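Local coordinates for tricorn protease (PDB 1K32), which probably degrades peptides as a serine protease whose beta-propeller domains are thought to gate and guide substrate passage within a large hexameric assembly, at residues V332-R337 and A371-E376. Residues are numbered along the deposited sequence; the frame is centred on the assembly and turned at random.
Sequences VPEPLR and AEKFEE
Glu334 reaches across to the outer strand 371-373 and lays its carboxylate against two side chains at once, Ala371 and Lys373. One oxygen, OE1, rests against the methyl of Ala371 (OE1 to CB 3.5 Å). The other meets the aliphatic part of the lysine, with OE2 3.3 Å from Lys373 CD. A bend at chi2 (-65°) folds the glutamate so that its carboxylate lies alongside the lysine rather than meeting its end, and the two side chains run past one another on antiparallel courses, each extending toward the other's backbone side. Lys373 is itself kinked at chi3 (45°) and chi4 (59°), and these bends turn the amine away from the carboxylate, so the glutamate meets the methylene chain and not the nitrogen: NZ stands 5.5 Å from Glu334 OE2, too far for a salt bridge, although the opposite charges probably still attract each other. Beside this pair, Pro333 at the centre of an inverse gamma turn sets CG of its ring 4.2 Å from Ala371 CB. The turn is closed by the backbone hydrogen bond from Glu334 N to Val332 O (2.8 Å). Phe351 on strand 348-355 touches both Glu334 and Lys373, while Tyr364 on strand 358-365 touches both Pro333 and Ala371. With an alanine at Glu334, the flank of Lys373 is likely to lose its main cover from the loop, and its amine the nearby negative charge. The contact lies at the surface, where the loop from strand 329-331 to strand 338-343 passes the edge of the next four-stranded antiparallel sheet, an arrangement characteristic of successive blades in a beta propeller, here the seven-bladed one of tricorn.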
loop_
_atom_site.group_PDB
_atom_site.type_symbol
_atom_site.label_atom_id
_atom_site.label_comp_id
_atom_site.label_asym_id
_atom_site.label_seq_id
_atom_site.Cartn_x
_atom_site.Cartn_y
_atom_site.Cartn_z
ATOM N N VAL A 332 16.464 -22.925 37.090
ATOM C CA VAL A 332 15.625 -23.618 38.055
ATOM C C VAL A 332 16.577 -24.322 39.030
ATOM O O VAL A 332 17.415 -25.127 38.619
ATOM C CB VAL A 332 14.733 -24.660 37.366
ATOM C CG1 VAL A 332 13.852 -25.359 38.396
ATOM C CG2 VAL A 332 13.880 -23.984 36.311
ATOM N N PRO A 333 16.456 -24.025 40.337
ATOM C CA PRO A 333 17.296 -24.605 41.395
ATOM C C PRO A 333 17.098 -26.092 41.703
ATOM O O PRO A 333 16.694 -26.456 42.810
ATOM C CB PRO A 333 16.977 -23.720 42.596
ATOM C CG PRO A 333 15.535 -23.433 42.402
ATOM C CD PRO A 333 15.449 -23.118 40.915
ATOM N N GLU A 334 17.405 -26.948 40.732
ATOM C CA GLU A 334 17.280 -28.392 40.905
ATOM C C GLU A 334 18.445 -29.094 40.216
ATOM O O GLU A 334 18.889 -28.674 39.140
ATOM C CB GLU A 334 15.966 -28.901 40.305
ATOM C CG GLU A 334 14.707 -28.389 41.002
ATOM C CD GLU A 334 14.564 -28.886 42.437
ATOM O OE1 GLU A 334 13.659 -28.398 43.144
ATOM O OE2 GLU A 334 15.345 -29.760 42.858
ATOM N N PRO A 335 18.964 -30.170 40.830
ATOM C CA PRO A 335 20.082 -30.930 40.263
ATOM C C PRO A 335 19.749 -31.524 38.898
ATOM O O PRO A 335 18.641 -31.349 38.387
ATOM C CB PRO A 335 20.353 -31.994 41.327
ATOM C CG PRO A 335 18.996 -32.182 41.972
ATOM C CD PRO A 335 18.518 -30.766 42.106
ATOM N N LEU A 336 20.710 -32.244 38.329
ATOM C CA LEU A 336 20.570 -32.843 37.009
ATOM C C LEU A 336 19.365 -33.657 36.587
ATOM O O LEU A 336 18.764 -34.430 37.339
ATOM C CB LEU A 336 21.820 -33.638 36.638
ATOM C CG LEU A 336 22.770 -32.816 35.761
ATOM C CD1 LEU A 336 23.922 -33.687 35.293
ATOM C CD2 LEU A 336 22.005 -32.264 34.568
ATOM N N ARG A 337 19.077 -33.440 35.312
ATOM C CA ARG A 337 18.007 -34.004 34.517
ATOM C C ARG A 337 16.576 -33.599 34.765
ATOM O O ARG A 337 15.728 -34.380 35.198
ATOM C CB ARG A 337 18.140 -35.521 34.391
ATOM C CG ARG A 337 18.593 -35.914 32.966
ATOM C CD ARG A 337 17.411 -35.920 32.010
ATOM N NE ARG A 337 17.651 -35.400 30.662
ATOM C CZ ARG A 337 18.045 -36.123 29.614
ATOM N NH1 ARG A 337 18.209 -35.532 28.432
ATOM N NH2 ARG A 337 18.288 -37.427 29.739
ATOM N N ALA A 371 11.021 -23.980 45.752
ATOM C CA ALA A 371 10.922 -25.154 44.884
ATOM C C ALA A 371 10.599 -26.388 45.715
ATOM O O ALA A 371 11.190 -26.603 46.770
ATOM C CB ALA A 371 12.232 -25.363 44.130
ATOM N N GLU A 372 9.657 -27.192 45.240
ATOM C CA GLU A 372 9.267 -28.404 45.951
ATOM C C GLU A 372 9.190 -29.572 44.980
ATOM O O GLU A 372 8.808 -29.411 43.828
ATOM N N LYS A 373 9.569 -30.750 45.453
ATOM C CA LYS A 373 9.528 -31.951 44.639
ATOM C C LYS A 373 8.727 -32.989 45.390
ATOM O O LYS A 373 8.883 -33.139 46.597
ATOM C CB LYS A 373 10.940 -32.482 44.389
ATOM C CG LYS A 373 11.682 -31.807 43.246
ATOM C CD LYS A 373 13.148 -32.220 43.205
ATOM C CE LYS A 373 13.337 -33.722 43.393
ATOM N NZ LYS A 373 12.638 -34.536 42.365
ATOM N N PHE A 374 7.856 -33.694 44.682
ATOM C CA PHE A 374 7.059 -34.724 45.311
ATOM C C PHE A 374 7.844 -36.026 45.220
ATOM O O PHE A 374 8.649 -36.207 44.303
ATOM C CB PHE A 374 5.713 -34.838 44.616
ATOM C CG PHE A 374 4.951 -33.546 44.575
ATOM C CD1 PHE A 374 5.057 -32.692 43.478
ATOM C CD2 PHE A 374 4.127 -33.180 45.630
ATOM C CE1 PHE A 374 4.350 -31.497 43.433
ATOM C CE2 PHE A 374 3.413 -31.980 45.592
ATOM C CZ PHE A 374 3.526 -31.139 44.491
ATOM N N GLU A 375 7.613 -36.929 46.169
ATOM C CA GLU A 375 8.343 -38.190 46.207
ATOM C C GLU A 375 7.758 -39.329 45.383
ATOM O O GLU A 375 8.384 -40.378 45.263
ATOM C CB GLU A 375 8.495 -38.654 47.658
ATOM C CG GLU A 375 7.178 -39.055 48.309
ATOM C CD GLU A 375 6.274 -37.872 48.580
ATOM O OE1 GLU A 375 5.100 -38.092 48.956
ATOM O OE2 GLU A 375 6.740 -36.721 48.428
ATOM N N GLU A 376 6.568 -39.140 44.822
ATOM C CA GLU A 376 5.947 -40.191 44.026
ATOM C C GLU A 376 6.727 -40.481 42.740
ATOM O O GLU A 376 6.933 -39.597 41.910
ATOM C CB GLU A 376 4.510 -39.806 43.679
ATOM C CG GLU A 376 3.613 -39.659 44.891
ATOM C CD GLU A 376 3.249 -40.993 45.513
ATOM O OE1 GLU A 376 2.741 -40.988 46.653
ATOM O OE2 GLU A 376 3.460 -42.039 44.861
#